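Local coordinates for protein urocanate hydratase (Paenibacillus sp. Soil724D2, PDB 7NED) that probably hydrates thiourocanate in bacterial ergothioneine breakdown, holding NAD+ as cofactor and accepting urocanate in the same active site, at residues A163-M168 against D191-R196; K205-D210 against G229-A234; N233-Y238 against Y262-S267. All coordinates share one frame; numbering follows the deposited sequence.

Contact 1. Residues A163-M168 against D191-R196; sequences AGLGGM and DRVDRR. With NAD (nicotinamide-adenine-dinucleotide), chain C; URO ((2E)-3-(1H-imidazol-4-yl)acrylic acid), chain B.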
loop_
_atom_site.group_PDB
_atom_site.type_symbol
_atom_site.label_atom_id
_atom_site.label_comp_id
_atom_site.label_asym_id
_atom_site.label_seq_id
_atom_site.Cartn_x
_atom_site.Cartn_y
_atom_site.Cartn_z
ATOM N N ALA A 163 -19.735 -25.938 2.696
ATOM C CA ALA A 163 -18.647 -26.862 2.421
ATOM C C ALA A 163 -17.357 -26.273 2.978
ATOM O O ALA A 163 -17.240 -25.057 3.169
ATOM C CB ALA A 163 -18.504 -27.114 0.914
ATOM N N GLY A 164 -16.387 -27.154 3.219
ATOM C CA GLY A 164 -15.092 -26.734 3.683
ATOM C C GLY A 164 -14.973 -26.762 5.192
ATOM O O GLY A 164 -15.619 -25.977 5.882
ATOM N N LEU A 165 -14.142 -27.660 5.709
ATOM C CA LEU A 165 -13.893 -27.711 7.143
ATOM C C LEU A 165 -12.410 -27.507 7.446
ATOM O O LEU A 165 -11.827 -28.266 8.237
ATOM C CB LEU A 165 -14.352 -29.042 7.718
ATOM C CG LEU A 165 -15.867 -29.298 7.662
ATOM C CD1 LEU A 165 -16.191 -30.709 8.202
ATOM C CD2 LEU A 165 -16.586 -28.216 8.494
ATOM N N GLY A 166 -11.807 -26.493 6.831
ATOM C CA GLY A 166 -10.423 -26.123 7.075
ATOM C C GLY A 166 -10.278 -25.193 8.265
ATOM O O GLY A 166 -11.091 -25.209 9.199
ATOM N N GLY A 167 -9.222 -24.371 8.235
ATOM C CA GLY A 167 -8.947 -23.478 9.359
ATOM C C GLY A 167 -10.113 -22.582 9.722
ATOM O O GLY A 167 -10.516 -22.504 10.885
ATOM N N MET A 168 -10.696 -22.019 8.693
ATOM C CA MET A 168 -11.792 -21.120 8.833
ATOM C C MET A 168 -13.105 -21.798 8.616
ATOM O O MET A 168 -13.977 -21.584 9.376
ATOM C CB MET A 168 -11.616 -19.945 7.922
ATOM C CG MET A 168 -10.244 -19.351 8.088
ATOM S SD MET A 168 -10.214 -18.180 9.381
ATOM C CE MET A 168 -10.284 -19.063 10.896
ATOM N N ASP A 191 -9.631 -36.591 6.789
ATOM C CA ASP A 191 -8.757 -36.086 7.828
ATOM C C ASP A 191 -9.341 -34.805 8.471
ATOM O O ASP A 191 -9.405 -34.699 9.652
ATOM N N ARG A 192 -9.788 -33.877 7.637
ATOM C CA ARG A 192 -10.380 -32.678 8.136
ATOM C C ARG A 192 -11.681 -32.984 8.840
ATOM O O ARG A 192 -11.900 -32.423 9.850
ATOM C CB ARG A 192 -10.580 -31.611 7.095
ATOM C CG ARG A 192 -9.367 -31.287 6.295
ATOM C CD ARG A 192 -8.618 -30.074 6.756
ATOM N NE ARG A 192 -7.652 -29.763 5.726
ATOM C CZ ARG A 192 -7.119 -28.579 5.438
ATOM N NH1 ARG A 192 -6.220 -28.527 4.469
ATOM N NH2 ARG A 192 -7.414 -27.485 6.081
ATOM N N VAL A 193 -12.523 -33.827 8.272
ATOM C CA VAL A 193 -13.769 -34.160 8.978
ATOM C C VAL A 193 -13.473 -34.664 10.394
ATOM O O VAL A 193 -14.100 -34.232 11.375
ATOM C CB VAL A 193 -14.611 -35.176 8.185
ATOM C CG1 VAL A 193 -15.811 -35.539 9.005
ATOM C CG2 VAL A 193 -15.088 -34.586 6.864
ATOM N N ASP A 194 -12.504 -35.579 10.525
ATOM C CA ASP A 194 -12.187 -36.165 11.831
ATOM C C ASP A 194 -11.654 -35.110 12.796
ATOM O O ASP A 194 -12.006 -35.094 13.983
ATOM C CB ASP A 194 -11.142 -37.266 11.663
ATOM C CG ASP A 194 -11.746 -38.559 11.223
ATOM O OD1 ASP A 194 -12.830 -38.894 11.731
ATOM O OD2 ASP A 194 -11.129 -39.238 10.368
ATOM N N ARG A 195 -10.748 -34.260 12.322
ATOM C CA ARG A 195 -10.236 -33.183 13.163
ATOM C C ARG A 195 -11.376 -32.384 13.787
ATOM O O ARG A 195 -11.363 -32.090 14.985
ATOM C CB ARG A 195 -9.302 -32.281 12.340
ATOM C CG ARG A 195 -8.613 -31.204 13.159
ATOM C CD ARG A 195 -7.842 -31.853 14.290
ATOM N NE ARG A 195 -7.167 -30.905 15.175
ATOM C CZ ARG A 195 -6.283 -31.266 16.103
ATOM N NH1 ARG A 195 -5.710 -30.348 16.878
ATOM N NH2 ARG A 195 -5.988 -32.554 16.268
ATOM N N ARG A 196 -12.381 -32.023 12.994
ATOM C CA ARG A 196 -13.443 -31.201 13.560
ATOM C C ARG A 196 -14.305 -32.019 14.506
ATOM O O ARG A 196 -14.786 -31.507 15.524
ATOM C CB ARG A 196 -14.295 -30.586 12.460
ATOM C CG ARG A 196 -13.502 -29.717 11.450
ATOM C CD ARG A 196 -12.487 -28.813 12.103
ATOM N NE ARG A 196 -11.503 -28.450 11.097
ATOM C CZ ARG A 196 -10.217 -28.189 11.311
ATOM N NH1 ARG A 196 -9.441 -27.942 10.270
ATOM N NH2 ARG A 196 -9.706 -28.148 12.535
HETATM P PA NAD C . -8.373 -24.229 4.207
HETATM O O1A NAD C . -7.689 -24.427 2.857
HETATM O O2A NAD C . -7.791 -24.541 5.526
HETATM O O5B NAD C . -9.637 -25.355 4.119
HETATM C C5B NAD C . -10.271 -25.404 2.905
HETATM C C4B NAD C . -11.163 -26.728 2.997
HETATM O O4B NAD C . -11.875 -26.983 1.819
HETATM C C3B NAD C . -10.103 -27.863 3.175
HETATM O O3B NAD C . -10.443 -28.655 4.236
HETATM C C2B NAD C . -10.222 -28.646 1.831
HETATM O O2B NAD C . -10.112 -30.014 1.986
HETATM C C1B NAD C . -11.694 -28.383 1.526
HETATM N N9A NAD C . -12.051 -28.487 0.110
HETATM C C8A NAD C . -11.335 -28.096 -1.016
HETATM N N7A NAD C . -11.961 -28.344 -2.139
HETATM C C5A NAD C . -13.170 -28.904 -1.746
HETATM C C6A NAD C . -14.278 -29.396 -2.473
HETATM N N6A NAD C . -14.314 -29.348 -3.823
HETATM N N1A NAD C . -15.352 -29.906 -1.808
HETATM C C2A NAD C . -15.245 -29.954 -0.456
HETATM N N3A NAD C . -14.266 -29.532 0.361
HETATM C C4A NAD C . -13.230 -29.010 -0.330
HETATM O O3 NAD C . -9.035 -22.833 3.945
HETATM P PN NAD C . -9.660 -22.007 5.157
HETATM O O1N NAD C . -8.780 -21.244 6.102
HETATM O O2N NAD C . -10.856 -22.786 5.664
HETATM O O5D NAD C . -10.453 -20.694 4.372
HETATM C C5D NAD C . -11.409 -21.114 3.383
HETATM C C4D NAD C . -11.914 -19.897 2.658
HETATM O O4D NAD C . -12.304 -18.883 3.566
HETATM C C3D NAD C . -10.584 -19.324 1.939
HETATM O O3D NAD C . -10.863 -18.894 0.612
HETATM C C2D NAD C . -10.197 -18.075 2.812
HETATM O O2D NAD C . -9.677 -17.008 2.130
HETATM C C1D NAD C . -11.705 -17.729 3.027
HETATM N N1N NAD C . -12.030 -16.583 3.887
HETATM C C2N NAD C . -11.689 -15.393 3.274
HETATM C C3N NAD C . -11.969 -14.176 3.873
HETATM C C7N NAD C . -11.491 -12.918 3.134
HETATM O O7N NAD C . -12.008 -11.809 3.255
HETATM N N7N NAD C . -10.363 -13.044 2.339
HETATM C C4N NAD C . -12.631 -14.218 5.108
HETATM C C5N NAD C . -12.971 -15.443 5.681
HETATM C C6N NAD C . -12.677 -16.659 5.039
HETATM O OAA URO B . -9.726 -14.770 11.602
HETATM C CAI URO B . -8.599 -14.959 10.979
HETATM O OAB URO B . -7.593 -15.175 11.529
HETATM C CAC URO B . -8.561 -14.865 9.510
HETATM C CAD URO B . -9.655 -14.599 8.847
HETATM C CAJ URO B . -9.432 -14.552 7.450
HETATM C CAF URO B . -10.358 -14.595 6.451
HETATM N NAH URO B . -9.751 -14.713 5.228
HETATM C CAE URO B . -8.464 -14.731 5.494
HETATM N NAG URO B . -8.220 -14.640 6.820
#
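Arg-196 grips the backbone of Leu-165 side-on, two nitrogens converging on one carbonyl oxygen. NE lies 2.9 Å from Leu-165 O, NH1 adds a second bond, and both come from the same face of the carbonyl. That oxygen sits in the guanidinium plane, so the flat group's rotation is fixed, and NH1 makes a salt bridge to Glu-34.

Arg-192 is shared between Glu-34 and the cofactor. Its bend at chi2 (-98°) brings one face of the guanidinium against NAD O3B, which lies 3.2 Å above the guanidinium plane, offset toward the rim; NH2 makes a salt bridge to Glu-34 and a weak hydrogen bond to NAD O2A. The glycine-rich loop supplies backbone donors, as expected of a Rossmann-like dinucleotide site: Gly-167 N to NAD O2A at 3.1 Å, Met-168 N to NAD O2N. A side chain on Gly-166 would collide with NAD O5B. Met-168 SD reaches urocanate, 3.7 Å from URO CAD.

Apolar contact is slight: Leu-165 CD1 meets Val-193 CG2 at 4.2 Å, and Leu-165 CB rests on Arg-196 CG.

The loop leaves strand 159-163 and leads to helix 172-178, while strand 182-187 runs beside it, touching Leu-165 through Cys-185, before helix 190-198 begins.

Contact 2. Residues K205-D210 against G229-A234; sequences KTRSLD and GLTGNA. With NAD (nicotinamide-adenine-dinucleotide), chain C.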
loop_
_atom_site.group_PDB
_atom_site.type_symbol
_atom_site.label_atom_id
_atom_site.label_comp_id
_atom_site.label_asym_id
_atom_site.label_seq_id
_atom_site.Cartn_x
_atom_site.Cartn_y
_atom_site.Cartn_z
ATOM N N LYS A 205 -20.454 -37.254 11.709
ATOM C CA LYS A 205 -19.826 -37.398 10.397
ATOM C C LYS A 205 -20.404 -38.619 9.696
ATOM O O LYS A 205 -20.915 -39.542 10.326
ATOM C CB LYS A 205 -18.300 -37.534 10.497
ATOM C CG LYS A 205 -17.867 -38.936 10.954
ATOM C CD LYS A 205 -16.337 -39.115 10.959
ATOM C CE LYS A 205 -15.935 -40.582 10.774
ATOM N NZ LYS A 205 -14.459 -40.776 10.611
ATOM N N THR A 206 -20.330 -38.610 8.374
ATOM C CA THR A 206 -20.785 -39.749 7.604
ATOM C C THR A 206 -20.147 -39.662 6.231
ATOM O O THR A 206 -19.687 -38.591 5.809
ATOM C CB THR A 206 -22.304 -39.760 7.494
ATOM O OG1 THR A 206 -22.719 -40.887 6.720
ATOM C CG2 THR A 206 -22.788 -38.453 6.797
ATOM N N ARG A 207 -20.115 -40.799 5.530
ATOM C CA ARG A 207 -19.738 -40.799 4.119
ATOM C C ARG A 207 -20.944 -40.955 3.210
ATOM O O ARG A 207 -20.803 -40.916 1.984
ATOM C CB ARG A 207 -18.704 -41.889 3.829
ATOM C CG ARG A 207 -17.359 -41.605 4.480
ATOM C CD ARG A 207 -16.377 -42.709 4.222
ATOM N NE ARG A 207 -15.193 -42.625 5.076
ATOM C CZ ARG A 207 -13.983 -42.294 4.634
ATOM N NH1 ARG A 207 -13.800 -42.015 3.348
ATOM N NH2 ARG A 207 -12.959 -42.248 5.477
ATOM N N SER A 208 -22.134 -41.054 3.782
ATOM C CA SER A 208 -23.349 -41.277 3.016
ATOM C C SER A 208 -24.203 -40.016 3.001
ATOM O O SER A 208 -24.609 -39.532 4.061
ATOM C CB SER A 208 -24.126 -42.442 3.628
ATOM O OG SER A 208 -25.431 -42.395 3.155
ATOM N N LEU A 209 -24.517 -39.518 1.803
ATOM C CA LEU A 209 -25.403 -38.368 1.697
ATOM C C LEU A 209 -26.810 -38.691 2.196
ATOM O O LEU A 209 -27.460 -37.852 2.822
ATOM C CB LEU A 209 -25.455 -37.870 0.253
ATOM C CG LEU A 209 -26.509 -36.820 -0.054
ATOM C CD1 LEU A 209 -26.268 -35.537 0.751
ATOM C CD2 LEU A 209 -26.591 -36.507 -1.556
ATOM N N ASP A 210 -27.322 -39.884 1.887
ATOM C CA ASP A 210 -28.635 -40.261 2.399
ATOM C C ASP A 210 -28.669 -40.198 3.916
ATOM O O ASP A 210 -29.629 -39.689 4.504
ATOM C CB ASP A 210 -29.023 -41.659 1.911
ATOM C CG ASP A 210 -29.334 -41.693 0.424
ATOM O OD1 ASP A 210 -29.445 -40.615 -0.204
ATOM O OD2 ASP A 210 -29.504 -42.811 -0.105
ATOM N N GLY A 229 -20.851 -33.548 9.160
ATOM C CA GLY A 229 -19.791 -33.474 8.190
ATOM C C GLY A 229 -19.943 -34.635 7.229
ATOM O O GLY A 229 -19.931 -35.799 7.634
ATOM N N LEU A 230 -20.122 -34.312 5.962
ATOM C CA LEU A 230 -20.253 -35.300 4.903
ATOM C C LEU A 230 -18.971 -35.329 4.092
ATOM O O LEU A 230 -18.597 -34.317 3.486
ATOM C CB LEU A 230 -21.439 -34.963 4.008
ATOM C CG LEU A 230 -21.649 -35.859 2.795
ATOM C CD1 LEU A 230 -21.860 -37.309 3.219
ATOM C CD2 LEU A 230 -22.782 -35.300 1.928
ATOM N N THR A 231 -18.309 -36.491 4.056
ATOM C CA THR A 231 -17.120 -36.633 3.230
ATOM C C THR A 231 -17.514 -36.699 1.765
ATOM O O THR A 231 -18.211 -37.633 1.340
ATOM C CB THR A 231 -16.348 -37.878 3.625
ATOM O OG1 THR A 231 -15.920 -37.727 4.974
ATOM C CG2 THR A 231 -15.115 -38.017 2.761
ATOM N N GLY A 232 -17.053 -35.725 0.996
ATOM C CA GLY A 232 -17.412 -35.637 -0.402
ATOM C C GLY A 232 -16.952 -34.312 -0.973
ATOM O O GLY A 232 -16.454 -33.428 -0.264
ATOM N N ASN A 233 -17.153 -34.180 -2.271
ATOM C CA ASN A 233 -16.776 -32.989 -3.000
ATOM C C ASN A 233 -18.011 -32.121 -3.209
ATOM O O ASN A 233 -19.048 -32.613 -3.664
ATOM C CB ASN A 233 -16.146 -33.387 -4.330
ATOM C CG ASN A 233 -15.446 -32.248 -4.997
ATOM O OD1 ASN A 233 -16.040 -31.185 -5.241
ATOM N ND2 ASN A 233 -14.168 -32.445 -5.289
ATOM N N ALA A 234 -17.908 -30.840 -2.842
ATOM C CA ALA A 234 -19.049 -29.939 -3.013
ATOM C C ALA A 234 -19.536 -29.884 -4.461
ATOM O O ALA A 234 -20.739 -29.684 -4.704
ATOM C CB ALA A 234 -18.704 -28.516 -2.530
HETATM P PA NAD C . -8.373 -24.229 4.207
HETATM O O1A NAD C . -7.689 -24.427 2.857
HETATM O O2A NAD C . -7.791 -24.541 5.526
HETATM O O5B NAD C . -9.637 -25.355 4.119
HETATM C C5B NAD C . -10.271 -25.404 2.905
HETATM C C4B NAD C . -11.163 -26.728 2.997
HETATM O O4B NAD C . -11.875 -26.983 1.819
HETATM C C3B NAD C . -10.103 -27.863 3.175
HETATM O O3B NAD C . -10.443 -28.655 4.236
HETATM C C2B NAD C . -10.222 -28.646 1.831
HETATM O O2B NAD C . -10.112 -30.014 1.986
HETATM C C1B NAD C . -11.694 -28.383 1.526
HETATM N N9A NAD C . -12.051 -28.487 0.110
HETATM C C8A NAD C . -11.335 -28.096 -1.016
HETATM N N7A NAD C . -11.961 -28.344 -2.139
HETATM C C5A NAD C . -13.170 -28.904 -1.746
HETATM C C6A NAD C . -14.278 -29.396 -2.473
HETATM N N6A NAD C . -14.314 -29.348 -3.823
HETATM N N1A NAD C . -15.352 -29.906 -1.808
HETATM C C2A NAD C . -15.245 -29.954 -0.456
HETATM N N3A NAD C . -14.266 -29.532 0.361
HETATM C C4A NAD C . -13.230 -29.010 -0.330
HETATM O O3 NAD C . -9.035 -22.833 3.945
HETATM P PN NAD C . -9.660 -22.007 5.157
HETATM O O1N NAD C . -8.780 -21.244 6.102
HETATM O O2N NAD C . -10.856 -22.786 5.664
HETATM O O5D NAD C . -10.453 -20.694 4.372
HETATM C C5D NAD C . -11.409 -21.114 3.383
HETATM C C4D NAD C . -11.914 -19.897 2.658
HETATM O O4D NAD C . -12.304 -18.883 3.566
HETATM C C3D NAD C . -10.584 -19.324 1.939
HETATM O O3D NAD C . -10.863 -18.894 0.612
HETATM C C2D NAD C . -10.197 -18.075 2.812
HETATM O O2D NAD C . -9.677 -17.008 2.130
HETATM C C1D NAD C . -11.705 -17.729 3.027
HETATM N N1N NAD C . -12.030 -16.583 3.887
HETATM C C2N NAD C . -11.689 -15.393 3.274
HETATM C C3N NAD C . -11.969 -14.176 3.873
HETATM C C7N NAD C . -11.491 -12.918 3.134
HETATM O O7N NAD C . -12.008 -11.809 3.255
HETATM N N7N NAD C . -10.363 -13.044 2.339
HETATM C C4N NAD C . -12.631 -14.218 5.108
HETATM C C5N NAD C . -12.971 -15.443 5.681
HETATM C C6N NAD C . -12.677 -16.659 5.039
#
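Thr-206 and Leu-230 carry the tight side of this contact, where two parallel strands meet in register. Thr-206 N donates to Gly-229 O at 2.9 Å, and Thr-206 O takes the hydrogen of Thr-231 N at 3.1 Å, so Thr-206 is bonded through both its backbone N and O to residues flanking Leu-230. The CA hydrogens of Lys-205 and Leu-230 lean on the same two oxygens.

On the sheet face that carries Thr-206 and Leu-230, the leucine does the filling. Its chi1 of 176° carries the branch to Thr-206 and the helix start, and chi2 of 59° turns the two methyls to different neighbours: CD1 lies against the Ser-208 carbonyl carbon at 3.6 Å and the methyl of Thr-206, while CD2 meets Leu-209 CD1 at 3.7 Å. Ile-237 of helix 234-243 adds to the apolar patch. After Thr-206 the chain turns from strand 204-206 into helix 209-222: Thr-206 OG1, also hydrogen-bonded to the Glu-211 carboxylate, accepts from Ser-208 N at 3.0 Å, an ST turn, and Ser-208 then N-caps the helix by bonding Glu-211 N.

Strand 204-206, that helix and strand 226-231 form a beta-alpha-beta unit at the margin of the parallel sheet of the Rossmann-like domain, strand 204-206 being outermost within the chain.

The solvent side is looser. The exposed Arg-207 runs alongside Thr-231, pointing the same way, with CG 4.0 Å from Thr-231 CB, and its NH2 makes a long, weak ion pair with Glu-190. Thr-231 OG1 is hydrogen-bonded to Glu-190 as well. Lys-205 touches Gly-229 near its root, then extends away to salt bridges with Asp-194 and Glu-190. Past the strand end, Ala-234 N donates almost straight (176°) to NAD N1A.

Contact 3. Residues N233-Y238 against Y262-S267; sequences NASDIY and YGYVPS. With NAD (nicotinamide-adenine-dinucleotide), chain C.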
loop_
_atom_site.group_PDB
_atom_site.type_symbol
_atom_site.label_atom_id
_atom_site.label_comp_id
_atom_site.label_asym_id
_atom_site.label_seq_id
_atom_site.Cartn_x
_atom_site.Cartn_y
_atom_site.Cartn_z
ATOM N N ASN A 233 -17.153 -34.180 -2.271
ATOM C CA ASN A 233 -16.776 -32.989 -3.000
ATOM C C ASN A 233 -18.011 -32.121 -3.209
ATOM O O ASN A 233 -19.048 -32.613 -3.664
ATOM C CB ASN A 233 -16.146 -33.387 -4.330
ATOM C CG ASN A 233 -15.446 -32.248 -4.997
ATOM O OD1 ASN A 233 -16.040 -31.185 -5.241
ATOM N ND2 ASN A 233 -14.168 -32.445 -5.289
ATOM N N ALA A 234 -17.908 -30.840 -2.842
ATOM C CA ALA A 234 -19.049 -29.939 -3.013
ATOM C C ALA A 234 -19.536 -29.884 -4.461
ATOM O O ALA A 234 -20.739 -29.684 -4.704
ATOM C CB ALA A 234 -18.704 -28.516 -2.530
ATOM N N SER A 235 -18.634 -30.025 -5.438
ATOM C CA SER A 235 -19.089 -29.922 -6.816
ATOM C C SER A 235 -19.816 -31.183 -7.268
ATOM O O SER A 235 -20.382 -31.194 -8.365
ATOM C CB SER A 235 -17.913 -29.614 -7.770
ATOM O OG SER A 235 -16.906 -30.605 -7.637
ATOM N N ASP A 236 -19.808 -32.231 -6.454
ATOM C CA ASP A 236 -20.659 -33.395 -6.669
ATOM C C ASP A 236 -21.936 -33.331 -5.843
ATOM O O ASP A 236 -23.014 -33.661 -6.349
ATOM C CB ASP A 236 -19.908 -34.688 -6.310
ATOM C CG ASP A 236 -18.649 -34.882 -7.143
ATOM O OD1 ASP A 236 -17.691 -35.527 -6.651
ATOM O OD2 ASP A 236 -18.637 -34.415 -8.292
ATOM N N ILE A 237 -21.839 -32.905 -4.577
ATOM C CA ILE A 237 -22.994 -33.000 -3.680
ATOM C C ILE A 237 -24.014 -31.934 -4.024
ATOM O O ILE A 237 -25.224 -32.200 -4.045
ATOM C CB ILE A 237 -22.574 -32.881 -2.206
ATOM C CG1 ILE A 237 -21.670 -34.048 -1.761
ATOM C CG2 ILE A 237 -23.848 -32.738 -1.283
ATOM C CD1 ILE A 237 -22.310 -35.407 -1.882
ATOM N N TYR A 238 -23.553 -30.695 -4.269
ATOM C CA TYR A 238 -24.509 -29.614 -4.493
ATOM C C TYR A 238 -25.377 -29.897 -5.704
ATOM O O TYR A 238 -26.612 -29.769 -5.593
ATOM C CB TYR A 238 -23.818 -28.259 -4.630
ATOM C CG TYR A 238 -23.312 -27.623 -3.348
ATOM C CD1 TYR A 238 -23.325 -26.247 -3.205
ATOM C CD2 TYR A 238 -22.814 -28.396 -2.294
ATOM C CE1 TYR A 238 -22.849 -25.648 -2.069
ATOM C CE2 TYR A 238 -22.336 -27.804 -1.151
ATOM C CZ TYR A 238 -22.346 -26.416 -1.054
ATOM O OH TYR A 238 -21.858 -25.812 0.081
ATOM N N TYR A 262 -3.608 -24.801 -4.978
ATOM C CA TYR A 262 -3.424 -25.361 -3.663
ATOM C C TYR A 262 -4.718 -25.521 -2.879
ATOM O O TYR A 262 -4.666 -26.081 -1.789
ATOM C CB TYR A 262 -2.462 -24.484 -2.857
ATOM C CG TYR A 262 -1.098 -24.392 -3.529
ATOM C CD1 TYR A 262 -0.807 -23.381 -4.425
ATOM C CD2 TYR A 262 -0.141 -25.380 -3.308
ATOM C CE1 TYR A 262 0.447 -23.315 -5.047
ATOM C CE2 TYR A 262 1.084 -25.327 -3.909
ATOM C CZ TYR A 262 1.374 -24.305 -4.780
ATOM O OH TYR A 262 2.607 -24.295 -5.369
ATOM N N GLY A 263 -5.851 -25.037 -3.394
ATOM C CA GLY A 263 -7.080 -24.977 -2.622
ATOM C C GLY A 263 -8.136 -25.957 -3.106
ATOM O O GLY A 263 -8.172 -27.107 -2.668
ATOM N N TYR A 264 -8.959 -25.523 -4.045
ATOM C CA TYR A 264 -10.173 -26.245 -4.430
ATOM C C TYR A 264 -9.875 -27.577 -5.124
ATOM O O TYR A 264 -9.167 -27.626 -6.142
ATOM C CB TYR A 264 -10.995 -25.359 -5.360
ATOM C CG TYR A 264 -12.383 -25.857 -5.485
ATOM C CD1 TYR A 264 -12.682 -26.925 -6.318
ATOM C CD2 TYR A 264 -13.396 -25.315 -4.708
ATOM C CE1 TYR A 264 -13.992 -27.423 -6.407
ATOM C CE2 TYR A 264 -14.711 -25.790 -4.800
ATOM C CZ TYR A 264 -14.990 -26.844 -5.641
ATOM O OH TYR A 264 -16.278 -27.311 -5.725
ATOM N N VAL A 265 -10.450 -28.660 -4.605
ATOM C CA VAL A 265 -10.240 -29.995 -5.159
ATOM C C VAL A 265 -11.280 -30.235 -6.248
ATOM O O VAL A 265 -12.487 -30.215 -5.949
ATOM C CB VAL A 265 -10.338 -31.077 -4.090
ATOM C CG1 VAL A 265 -10.095 -32.413 -4.748
ATOM C CG2 VAL A 265 -9.325 -30.785 -2.968
ATOM N N PRO A 266 -10.870 -30.481 -7.486
ATOM C CA PRO A 266 -11.837 -30.686 -8.558
ATOM C C PRO A 266 -12.595 -31.973 -8.344
ATOM O O PRO A 266 -12.141 -32.876 -7.640
ATOM C CB PRO A 266 -10.965 -30.787 -9.820
ATOM C CG PRO A 266 -9.625 -30.244 -9.438
ATOM C CD PRO A 266 -9.486 -30.587 -7.963
ATOM N N SER A 267 -13.760 -32.055 -8.983
ATOM C CA SER A 267 -14.485 -33.319 -8.995
ATOM C C SER A 267 -13.608 -34.387 -9.629
ATOM O O SER A 267 -12.906 -34.126 -10.611
ATOM C CB SER A 267 -15.796 -33.190 -9.777
ATOM O OG SER A 267 -16.498 -34.426 -9.738
HETATM P PA NAD C . -8.373 -24.229 4.207
HETATM O O1A NAD C . -7.689 -24.427 2.857
HETATM O O2A NAD C . -7.791 -24.541 5.526
HETATM O O5B NAD C . -9.637 -25.355 4.119
HETATM C C5B NAD C . -10.271 -25.404 2.905
HETATM C C4B NAD C . -11.163 -26.728 2.997
HETATM O O4B NAD C . -11.875 -26.983 1.819
HETATM C C3B NAD C . -10.103 -27.863 3.175
HETATM O O3B NAD C . -10.443 -28.655 4.236
HETATM C C2B NAD C . -10.222 -28.646 1.831
HETATM O O2B NAD C . -10.112 -30.014 1.986
HETATM C C1B NAD C . -11.694 -28.383 1.526
HETATM N N9A NAD C . -12.051 -28.487 0.110
HETATM C C8A NAD C . -11.335 -28.096 -1.016
HETATM N N7A NAD C . -11.961 -28.344 -2.139
HETATM C C5A NAD C . -13.170 -28.904 -1.746
HETATM C C6A NAD C . -14.278 -29.396 -2.473
HETATM N N6A NAD C . -14.314 -29.348 -3.823
HETATM N N1A NAD C . -15.352 -29.906 -1.808
HETATM C C2A NAD C . -15.245 -29.954 -0.456
HETATM N N3A NAD C . -14.266 -29.532 0.361
HETATM C C4A NAD C . -13.230 -29.010 -0.330
HETATM O O3 NAD C . -9.035 -22.833 3.945
HETATM P PN NAD C . -9.660 -22.007 5.157
HETATM O O1N NAD C . -8.780 -21.244 6.102
HETATM O O2N NAD C . -10.856 -22.786 5.664
HETATM O O5D NAD C . -10.453 -20.694 4.372
HETATM C C5D NAD C . -11.409 -21.114 3.383
HETATM C C4D NAD C . -11.914 -19.897 2.658
HETATM O O4D NAD C . -12.304 -18.883 3.566
HETATM C C3D NAD C . -10.584 -19.324 1.939
HETATM O O3D NAD C . -10.863 -18.894 0.612
HETATM C C2D NAD C . -10.197 -18.075 2.812
HETATM O O2D NAD C . -9.677 -17.008 2.130
HETATM C C1D NAD C . -11.705 -17.729 3.027
HETATM N N1N NAD C . -12.030 -16.583 3.887
HETATM C C2N NAD C . -11.689 -15.393 3.274
HETATM C C3N NAD C . -11.969 -14.176 3.873
HETATM C C7N NAD C . -11.491 -12.918 3.134
HETATM O O7N NAD C . -12.008 -11.809 3.255
HETATM N N7N NAD C . -10.363 -13.044 2.339
HETATM C C4N NAD C . -12.631 -14.218 5.108
HETATM C C5N NAD C . -12.971 -15.443 5.681
HETATM C C6N NAD C . -12.677 -16.659 5.039
#
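Asn-233 has its CG anti to the backbone N (chi1 -167°), which carries the amide across to Val-265, and Tyr-264, with chi1 -164°, swings its ring back toward the same helix start. The adenine of NAD, in the adenine pocket of the Rossmann-like domain, meets the amide along one edge and lays its amino group over the Tyr-264 ring.

The Asn-233 amide works from both ends. ND2 donates to Val-265 O at 2.9 Å, approaching from above the carbonyl plane. OD1 N-caps helix 234-243: Ser-235 N sits in the carbonyl plane on a lone pair, 2.8 Å from OD1, while Ser-235 OG donates from above that plane. NAD N6A donates to OD1 too, so three donors share this buried oxygen. An alanine here is likely to leave Ser-235 N without its cap, Val-265 O without the amide donor, and the adenine amino group with one acceptor fewer.

Val-265 reads the adenine from its other edge, its N donating to NAD N7A at 2.9 Å and its O accepting a weak bond from N6A. The amino nitrogen also lies 3.1 Å above the Tyr-264 ring, offset toward the rim; Tyr-264 OH, bonded to Glu-296 of helix 282-305, lies against Ser-235 CB. Farther out toward solvent, Ser-267 OG donates to the syn lone pair of Asp-236 OD2 at 2.6 Å.

In the fold
All three contacts lie in the Rossmann-like domain, and each touches NAD. Contacts 1 and 3 are mostly buried and grip different parts of the cofactor: contact 1 the pyrophosphate, with Arg-192 and backbone N-H groups, contact 3 the adenine, with amide and peptide groups. Contact 2 is only partly buried, farther from the chain's centre, and is chiefly strand pairing and leucine packing. It shares Asn-233 and Ala-234 with contact 3, because helix 234-243 follows strand 226-231 after two residues. Helix 190-198 of contact 1 is tied to contact 2 by the Asp-194 to Lys-205 salt bridge, and Ala-163 packs on Ala-234, one of the residues contacts 2 and 3 share.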